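Local structure of GPI-anchored protein LLG1 (Arabidopsis thaliana, 6A5D) at residues V28-E31 / F32-Y35; T77-S80 / Y81-L84; K46-P49 / K50-G54. The protein probably acts at the plant cell surface as a GPI-anchored co-receptor that joins receptor kinases in perceiving RALF peptides. One frame throughout, in Å; residues are numbered along the deposited sequence.

Interaction 1 (V28-E31 / F32-Y35); sequences VNFE and FMNY. With NAG (2-acetamido-2-deoxy-beta-D-glucopyranose), chain C.
The carbonyl oxygen Phe30 O is gripped by two donors. Tyr35 OH donates a hydrogen bond to it at 2.7 Å, and the backbone amide Met33 N donates a second at 3.3 Å. The two donors come from opposite faces of the carbonyl plane, and both stand well out of it. The N-H of Met33 points almost straight at the oxygen, at 167°. Phe30 O lies in the plane of the Tyr35 ring, at its edge. A side chain and a backbone amide thus hold the same carbonyl of the turn. One residue earlier, Phe32 N donates to Asn29 O at 3.1 Å, the preceding i to i+3 bond of the turn.

On the inner side the Met33 chain runs alongside the Phe30 side chain. Its SD comes 3.5 Å from Phe30 CD1, an oblique Met-aromatic contact. The same sulfur touches Val28 CG1, and that methyl sits over the centre of one face of the Phe30 ring. Phe59 and Met78 also pack on Phe30.

On the outer side the Glu31 chain is fully extended, with CG anti to the backbone N (chi1 -178°). This lays it flat along the Phe32 ring. CG stands over the face, offset toward the rim and 4.0 Å from the ring centroid, as a CH-pi contact. The carboxylate is stacked on the ring, with planes 18° apart. Asn29 OD1 meets the edge of the same ring, its amide plane nearly perpendicular to it.

A water donates to both Glu31 O and Met33 O, and Tyr85 OH also bonds Glu31 O. Asn34 carries the N-linked glycan through ND2. Two donors on Phe30 O imply a well-satisfied carbonyl, and the buried phenol has its proton committed to the turn.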
loop_
_atom_site.group_PDB
_atom_site.type_symbol
_atom_site.label_atom_id
_atom_site.label_comp_id
_atom_site.label_asym_id
_atom_site.label_seq_id
_atom_site.Cartn_x
_atom_site.Cartn_y
_atom_site.Cartn_z
ATOM N N VAL A 28 1.840 -9.157 10.782
ATOM C CA VAL A 28 0.882 -8.051 10.787
ATOM C C VAL A 28 -0.464 -8.555 10.296
ATOM O O VAL A 28 -0.559 -9.196 9.243
ATOM C CB VAL A 28 1.391 -6.890 9.910
ATOM C CG1 VAL A 28 0.348 -5.754 9.825
ATOM C CG2 VAL A 28 2.734 -6.372 10.427
ATOM N N ASN A 29 -1.513 -8.287 11.069
ATOM C CA ASN A 29 -2.845 -8.817 10.759
ATOM C C ASN A 29 -3.591 -7.879 9.806
ATOM O O ASN A 29 -4.565 -7.211 10.160
ATOM C CB ASN A 29 -3.643 -9.073 12.029
ATOM C CG ASN A 29 -4.791 -10.042 11.806
ATOM O OD1 ASN A 29 -5.145 -10.367 10.664
ATOM N ND2 ASN A 29 -5.391 -10.499 12.900
ATOM N N PHE A 30 -3.125 -7.870 8.556
ATOM C CA PHE A 30 -3.707 -6.982 7.558
ATOM C C PHE A 30 -5.196 -7.228 7.369
ATOM O O PHE A 30 -5.942 -6.281 7.092
ATOM C CB PHE A 30 -2.956 -7.122 6.234
ATOM C CG PHE A 30 -1.633 -6.422 6.226
ATOM C CD1 PHE A 30 -1.595 -5.051 6.178
ATOM C CD2 PHE A 30 -0.431 -7.129 6.236
ATOM C CE1 PHE A 30 -0.390 -4.367 6.169
ATOM C CE2 PHE A 30 0.776 -6.461 6.224
ATOM C CZ PHE A 30 0.803 -5.075 6.187
ATOM N N GLU A 31 -5.651 -8.472 7.568
ATOM C CA GLU A 31 -7.058 -8.792 7.352
ATOM C C GLU A 31 -7.986 -7.875 8.138
ATOM O O GLU A 31 -9.045 -7.473 7.638
ATOM C CB GLU A 31 -7.340 -10.245 7.725
ATOM C CG GLU A 31 -8.802 -10.600 7.452
ATOM C CD GLU A 31 -9.148 -12.040 7.740
ATOM O OE1 GLU A 31 -8.251 -12.807 8.135
ATOM O OE2 GLU A 31 -10.332 -12.402 7.525
ATOM N N PHE A 32 -7.593 -7.508 9.353
ATOM C CA PHE A 32 -8.474 -6.798 10.269
ATOM C C PHE A 32 -8.063 -5.359 10.535
ATOM O O PHE A 32 -8.591 -4.727 11.457
ATOM C CB PHE A 32 -8.670 -7.592 11.563
ATOM C CG PHE A 32 -9.484 -8.830 11.364
ATOM C CD1 PHE A 32 -10.848 -8.733 11.131
ATOM C CD2 PHE A 32 -8.891 -10.080 11.349
ATOM C CE1 PHE A 32 -11.611 -9.864 10.930
ATOM C CE2 PHE A 32 -9.659 -11.221 11.142
ATOM C CZ PHE A 32 -11.016 -11.106 10.935
ATOM N N MET A 33 -7.148 -4.821 9.746
ATOM C CA MET A 33 -6.758 -3.434 9.899
ATOM C C MET A 33 -7.825 -2.519 9.321
ATOM O O MET A 33 -8.790 -2.950 8.676
ATOM C CB MET A 33 -5.411 -3.177 9.230
ATOM C CG MET A 33 -4.302 -3.860 9.996
ATOM S SD MET A 33 -2.655 -3.679 9.269
ATOM C CE MET A 33 -2.427 -1.896 9.340
ATOM N N ASN A 34 -7.642 -1.236 9.567
ATOM C CA ASN A 34 -8.601 -0.228 9.161
ATOM C C ASN A 34 -8.070 0.468 7.918
ATOM O O ASN A 34 -7.036 1.135 7.972
ATOM C CB ASN A 34 -8.837 0.762 10.301
ATOM C CG ASN A 34 -9.992 1.693 10.016
ATOM O OD1 ASN A 34 -10.142 2.164 8.901
ATOM N ND2 ASN A 34 -10.824 1.951 11.017
ATOM N N TYR A 35 -8.797 0.327 6.812
ATOM C CA TYR A 35 -8.379 0.818 5.507
ATOM C C TYR A 35 -9.008 2.159 5.153
ATOM O O TYR A 35 -8.819 2.642 4.029
ATOM C CB TYR A 35 -8.655 -0.242 4.425
ATOM C CG TYR A 35 -7.744 -1.425 4.586
ATOM C CD1 TYR A 35 -8.002 -2.385 5.565
ATOM C CD2 TYR A 35 -6.606 -1.557 3.805
ATOM C CE1 TYR A 35 -7.150 -3.453 5.751
ATOM C CE2 TYR A 35 -5.749 -2.611 3.983
ATOM C CZ TYR A 35 -6.021 -3.559 4.953
ATOM O OH TYR A 35 -5.153 -4.603 5.124
HETATM C C1 NAG C . -11.972 2.805 10.807
HETATM C C2 NAG C . -13.158 2.277 11.649
HETATM C C3 NAG C . -14.343 3.247 11.600
HETATM C C4 NAG C . -13.903 4.679 11.865
HETATM C C5 NAG C . -12.773 5.037 10.918
HETATM C C6 NAG C . -12.275 6.443 11.129
HETATM C C7 NAG C . -13.457 -0.171 11.853
HETATM C C8 NAG C . -14.006 -1.391 11.179
HETATM N N2 NAG C . -13.582 0.971 11.169
HETATM O O3 NAG C . -15.295 2.849 12.581
HETATM O O4 NAG C . -14.993 5.582 11.700
HETATM O O5 NAG C . -11.674 4.155 11.175
HETATM O O6 NAG C . -11.289 6.784 10.168
HETATM O O7 NAG C . -12.920 -0.222 12.960
HETATM O O HOH W 1 -10.588 -4.939 8.335
#

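Interaction 2 (T77-S80 / Y81-L84)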
loop_
_atom_site.group_PDB
_atom_site.type_symbol
_atom_site.label_atom_id
_atom_site.label_comp_id
_atom_site.label_asym_id
_atom_site.label_seq_id
_atom_site.Cartn_x
_atom_site.Cartn_y
_atom_site.Cartn_z
ATOM N N THR A 77 0.039 -10.076 0.991
ATOM C CA THR A 77 -1.155 -10.061 1.832
ATOM C C THR A 77 -1.735 -8.654 1.937
ATOM O O THR A 77 -2.947 -8.464 1.803
ATOM C CB THR A 77 -0.875 -10.648 3.220
ATOM O OG1 THR A 77 -0.448 -12.012 3.098
ATOM C CG2 THR A 77 -2.143 -10.613 4.072
ATOM N N MET A 78 -0.886 -7.650 2.168
ATOM C CA MET A 78 -1.380 -6.283 2.278
ATOM C C MET A 78 -2.084 -5.842 1.005
ATOM O O MET A 78 -3.191 -5.295 1.051
ATOM C CB MET A 78 -0.246 -5.316 2.592
ATOM C CG MET A 78 -0.769 -3.899 2.642
ATOM S SD MET A 78 0.528 -2.656 2.782
ATOM C CE MET A 78 1.360 -2.822 1.207
ATOM N N PHE A 79 -1.438 -6.042 -0.140
ATOM C CA PHE A 79 -2.057 -5.630 -1.395
ATOM C C PHE A 79 -3.365 -6.381 -1.643
ATOM O O PHE A 79 -4.339 -5.808 -2.152
ATOM C CB PHE A 79 -1.075 -5.811 -2.552
ATOM C CG PHE A 79 -0.023 -4.734 -2.622
ATOM C CD1 PHE A 79 -0.385 -3.418 -2.880
ATOM C CD2 PHE A 79 1.324 -5.043 -2.482
ATOM C CE1 PHE A 79 0.573 -2.413 -2.976
ATOM C CE2 PHE A 79 2.299 -4.044 -2.566
ATOM C CZ PHE A 79 1.922 -2.725 -2.813
ATOM N N SER A 80 -3.427 -7.656 -1.254
ATOM C CA SER A 80 -4.657 -8.411 -1.466
ATOM C C SER A 80 -5.818 -7.800 -0.689
ATOM O O SER A 80 -6.930 -7.686 -1.216
ATOM C CB SER A 80 -4.453 -9.885 -1.121
ATOM O OG SER A 80 -4.465 -10.096 0.276
ATOM N N TYR A 81 -5.566 -7.323 0.534
ATOM C CA TYR A 81 -6.643 -6.738 1.323
ATOM C C TYR A 81 -6.948 -5.301 0.924
ATOM O O TYR A 81 -8.120 -4.903 0.907
ATOM C CB TYR A 81 -6.362 -6.836 2.825
ATOM C CG TYR A 81 -6.640 -8.210 3.354
ATOM C CD1 TYR A 81 -7.941 -8.709 3.367
ATOM C CD2 TYR A 81 -5.611 -9.030 3.806
ATOM C CE1 TYR A 81 -8.203 -9.982 3.820
ATOM C CE2 TYR A 81 -5.874 -10.313 4.256
ATOM C CZ TYR A 81 -7.173 -10.776 4.261
ATOM O OH TYR A 81 -7.465 -12.045 4.721
ATOM N N ILE A 82 -5.930 -4.506 0.591
ATOM C CA ILE A 82 -6.204 -3.174 0.058
ATOM C C ILE A 82 -7.139 -3.280 -1.132
ATOM O O ILE A 82 -8.161 -2.588 -1.213
ATOM C CB ILE A 82 -4.898 -2.491 -0.368
ATOM C CG1 ILE A 82 -4.051 -2.165 0.854
ATOM C CG2 ILE A 82 -5.210 -1.263 -1.220
ATOM C CD1 ILE A 82 -2.675 -1.598 0.504
ATOM N N ASN A 83 -6.812 -4.179 -2.052
ATOM C CA ASN A 83 -7.552 -4.242 -3.300
ATOM C C ASN A 83 -8.935 -4.837 -3.091
ATOM O O ASN A 83 -9.891 -4.435 -3.767
ATOM C CB ASN A 83 -6.750 -5.050 -4.308
ATOM C CG ASN A 83 -5.420 -4.393 -4.654
ATOM O OD1 ASN A 83 -5.222 -3.199 -4.417
ATOM N ND2 ASN A 83 -4.509 -5.172 -5.216
ATOM N N LEU A 84 -9.055 -5.783 -2.160
ATOM C CA LEU A 84 -10.349 -6.377 -1.848
ATOM C C LEU A 84 -11.282 -5.367 -1.187
ATOM O O LEU A 84 -12.410 -5.146 -1.644
ATOM C CB LEU A 84 -10.145 -7.591 -0.946
ATOM C CG LEU A 84 -11.453 -8.178 -0.426
ATOM C CD1 LEU A 84 -12.294 -8.691 -1.590
ATOM C CD2 LEU A 84 -11.160 -9.287 0.576
#
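Tyr81 meets Thr77 one helical turn back. Its amide donates to Thr77 O at 3.1 Å, and a weak second branch reaches Met78 O. Thr77 O also accepts from Ser80 OG at 2.7 Å, so two donors hold it from the same face of its plane. That hydroxyl is placed by a chi1 of 77°, which turns OG back toward the preceding turn. The Tyr81 side chain runs alongside Thr77, with Thr77 CG2 3.7 Å from Tyr81 CE2. The hydroxyl of Thr77 is engaged by Asp73 O.

Ile82 follows. Its N-H points nearly straight at Met78 O, at 175° and 2.9 Å. Its CD1 lies beside Met78 CG at 3.7 Å, the two side chains side by side. Within the first turn the Met78 chain bends at its end, which puts CE over the centre of one face of the Phe79 ring.

Asn83 N donates to Phe79 O at 3.0 Å. Its amide group folds close over the same carbonyl without a second bond. Leu84 N repeats the i to i+4 bond on Ser80 O.

All eight residues belong to helix 74-86. Met78 and Ile82 face helix 49-60, where Met78 packs on Phe56, Phe59 and Ala60 and Ile82 on Phe56. Tyr81 and Ile82 also cover Tyr35 in the loop before helix 36-39.

Interaction 3 (K46-P49 / K50-G54); sequences KYPP and KECCG
Pro48 and Cys52 form the tight part of this helix start. The bond from Cys52 N to Pro48 O is 2.9 Å long, and the amide lies nearly in line with the carbonyl. Pro48 is the N-cap residue, and its carbonyl takes this first bond of helix 49-60. Cys53 N then donates to Pro49 O, also at 2.9 Å, with an N-H angle of 166°. Gly54 N continues the pattern to Lys50 O.

The Cys52 sulfur lies against the proline. Its chi1 of -72° sets SG beside the backbone N and turns it back over the cap. There SG is 3.6 Å from Pro48 CD and also close to Pro48 CG. Tyr47 CB reaches the same sulfur at 3.8 Å, although its ring leads away from helix 49-60. SG is therefore lined on this side by two consecutive loop residues. It is bonded covalently to Cys42, so the sulfur packed on the cap residue is also fixed by a disulfide.

The other side is looser and exposed. Glu51 bends at chi2 (68°), which folds its carboxylate back toward the loop. Its side chain crosses Pro48 at about a right angle, and OE2 comes 3.3 Å from Pro48 CB. Pro49 opens the first turn with its ring on the outside. As a proline it has no N-H to donate, which suits a first-turn position. Lys50 lies on this exposed side too.

The buried face is covered by helix 92-99. Cys52 packs on Phe93 and Gln96, and Tyr47 on Leu92 and Gln96. Cys53 is tied to Cys97 of that helix by a second disulfide. The start of helix 49-60 is thus fastened to helix 92-99, and through Cys42 to the loop after helix 36-39.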
loop_
_atom_site.group_PDB
_atom_site.type_symbol
_atom_site.label_atom_id
_atom_site.label_comp_id
_atom_site.label_asym_id
_atom_site.label_seq_id
_atom_site.Cartn_x
_atom_site.Cartn_y
_atom_site.Cartn_z
ATOM N N LYS A 46 -11.964 7.620 -11.450
ATOM C CA LYS A 46 -10.851 8.539 -11.713
ATOM C C LYS A 46 -10.073 8.789 -10.421
ATOM O O LYS A 46 -10.167 9.840 -9.785
ATOM C CB LYS A 46 -11.348 9.825 -12.361
ATOM C CG LYS A 46 -11.822 9.628 -13.788
ATOM C CD LYS A 46 -12.127 10.951 -14.454
ATOM C CE LYS A 46 -12.467 10.745 -15.908
ATOM N NZ LYS A 46 -11.426 9.901 -16.545
ATOM N N TYR A 47 -9.315 7.776 -10.024
ATOM C CA TYR A 47 -8.547 7.835 -8.788
ATOM C C TYR A 47 -7.521 8.968 -8.842
ATOM O O TYR A 47 -6.752 9.058 -9.805
ATOM C CB TYR A 47 -7.813 6.515 -8.576
ATOM C CG TYR A 47 -8.694 5.284 -8.548
ATOM C CD1 TYR A 47 -9.470 4.983 -7.444
ATOM C CD2 TYR A 47 -8.695 4.381 -9.608
ATOM C CE1 TYR A 47 -10.254 3.840 -7.412
ATOM C CE2 TYR A 47 -9.469 3.242 -9.578
ATOM C CZ TYR A 47 -10.247 2.974 -8.475
ATOM O OH TYR A 47 -11.029 1.841 -8.439
ATOM N N PRO A 48 -7.513 9.874 -7.872
ATOM C CA PRO A 48 -6.511 10.965 -7.869
ATOM C C PRO A 48 -5.128 10.424 -7.540
ATOM O O PRO A 48 -4.901 9.932 -6.429
ATOM C CB PRO A 48 -7.015 11.878 -6.740
ATOM C CG PRO A 48 -7.789 10.946 -5.833
ATOM C CD PRO A 48 -8.446 9.949 -6.735
ATOM N N PRO A 49 -4.160 10.529 -8.454
ATOM C CA PRO A 49 -2.867 9.836 -8.237
ATOM C C PRO A 49 -2.103 10.278 -6.996
ATOM O O PRO A 49 -1.599 9.427 -6.250
ATOM C CB PRO A 49 -2.098 10.075 -9.544
ATOM C CG PRO A 49 -2.738 11.313 -10.123
ATOM C CD PRO A 49 -4.193 11.257 -9.735
ATOM N N LYS A 50 -1.948 11.585 -6.784
ATOM C CA LYS A 50 -1.154 12.046 -5.652
ATOM C C LYS A 50 -1.850 11.747 -4.328
ATOM O O LYS A 50 -1.217 11.262 -3.377
ATOM C CB LYS A 50 -0.854 13.540 -5.784
ATOM C CG LYS A 50 0.006 14.085 -4.648
ATOM C CD LYS A 50 0.532 15.485 -4.944
ATOM C CE LYS A 50 1.325 15.528 -6.244
ATOM N NZ LYS A 50 2.440 16.522 -6.193
ATOM N N GLU A 51 -3.155 12.010 -4.244
ATOM C CA GLU A 51 -3.877 11.722 -3.005
ATOM C C GLU A 51 -3.926 10.226 -2.716
ATOM O O GLU A 51 -3.793 9.807 -1.565
ATOM C CB GLU A 51 -5.297 12.305 -3.053
ATOM C CG GLU A 51 -5.383 13.820 -2.956
ATOM C CD GLU A 51 -4.822 14.528 -4.170
ATOM O OE1 GLU A 51 -4.293 15.642 -4.014
ATOM O OE2 GLU A 51 -4.889 13.951 -5.264
ATOM N N CYS A 52 -4.046 9.406 -3.761
ATOM C CA CYS A 52 -4.075 7.964 -3.567
ATOM C C CYS A 52 -2.725 7.451 -3.103
ATOM O O CYS A 52 -2.655 6.642 -2.173
ATOM C CB CYS A 52 -4.509 7.268 -4.857
ATOM S SG CYS A 52 -6.280 7.462 -5.271
ATOM N N CYS A 53 -1.638 7.903 -3.738
ATOM C CA CYS A 53 -0.308 7.505 -3.296
ATOM C C CYS A 53 -0.048 7.950 -1.864
ATOM O O CYS A 53 0.469 7.172 -1.056
ATOM C CB CYS A 53 0.750 8.066 -4.241
ATOM S SG CYS A 53 2.406 7.671 -3.700
ATOM N N GLY A 54 -0.410 9.194 -1.527
ATOM C CA GLY A 54 -0.171 9.670 -0.172
ATOM C C GLY A 54 -0.914 8.857 0.870
ATOM O O GLY A 54 -0.363 8.546 1.926
#

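Overall arrangement
Along the chain the order is interaction 1, interaction 3, interaction 2. Interactions 1 and 2 touch, with centres about 9 Å apart. The loop at 28-35 lies on helix 74-86: Phe30 CE1 meets Met78 CG at 3.6 Å, and Tyr35 OH meets Tyr81 CB at 3.4 Å. Interaction 3 stands apart, its centre about 21 Å from that of interaction 1 and about 17 Å from that of interaction 2. Helix 49-60 connects the two regions. It starts in interaction 3, and its later residues Phe56 and Phe59 pack against interactions 2 and 1. The result is a small, strand-free helical domain, cross-linked by disulfides, with a glycan on Asn34 in interaction 1.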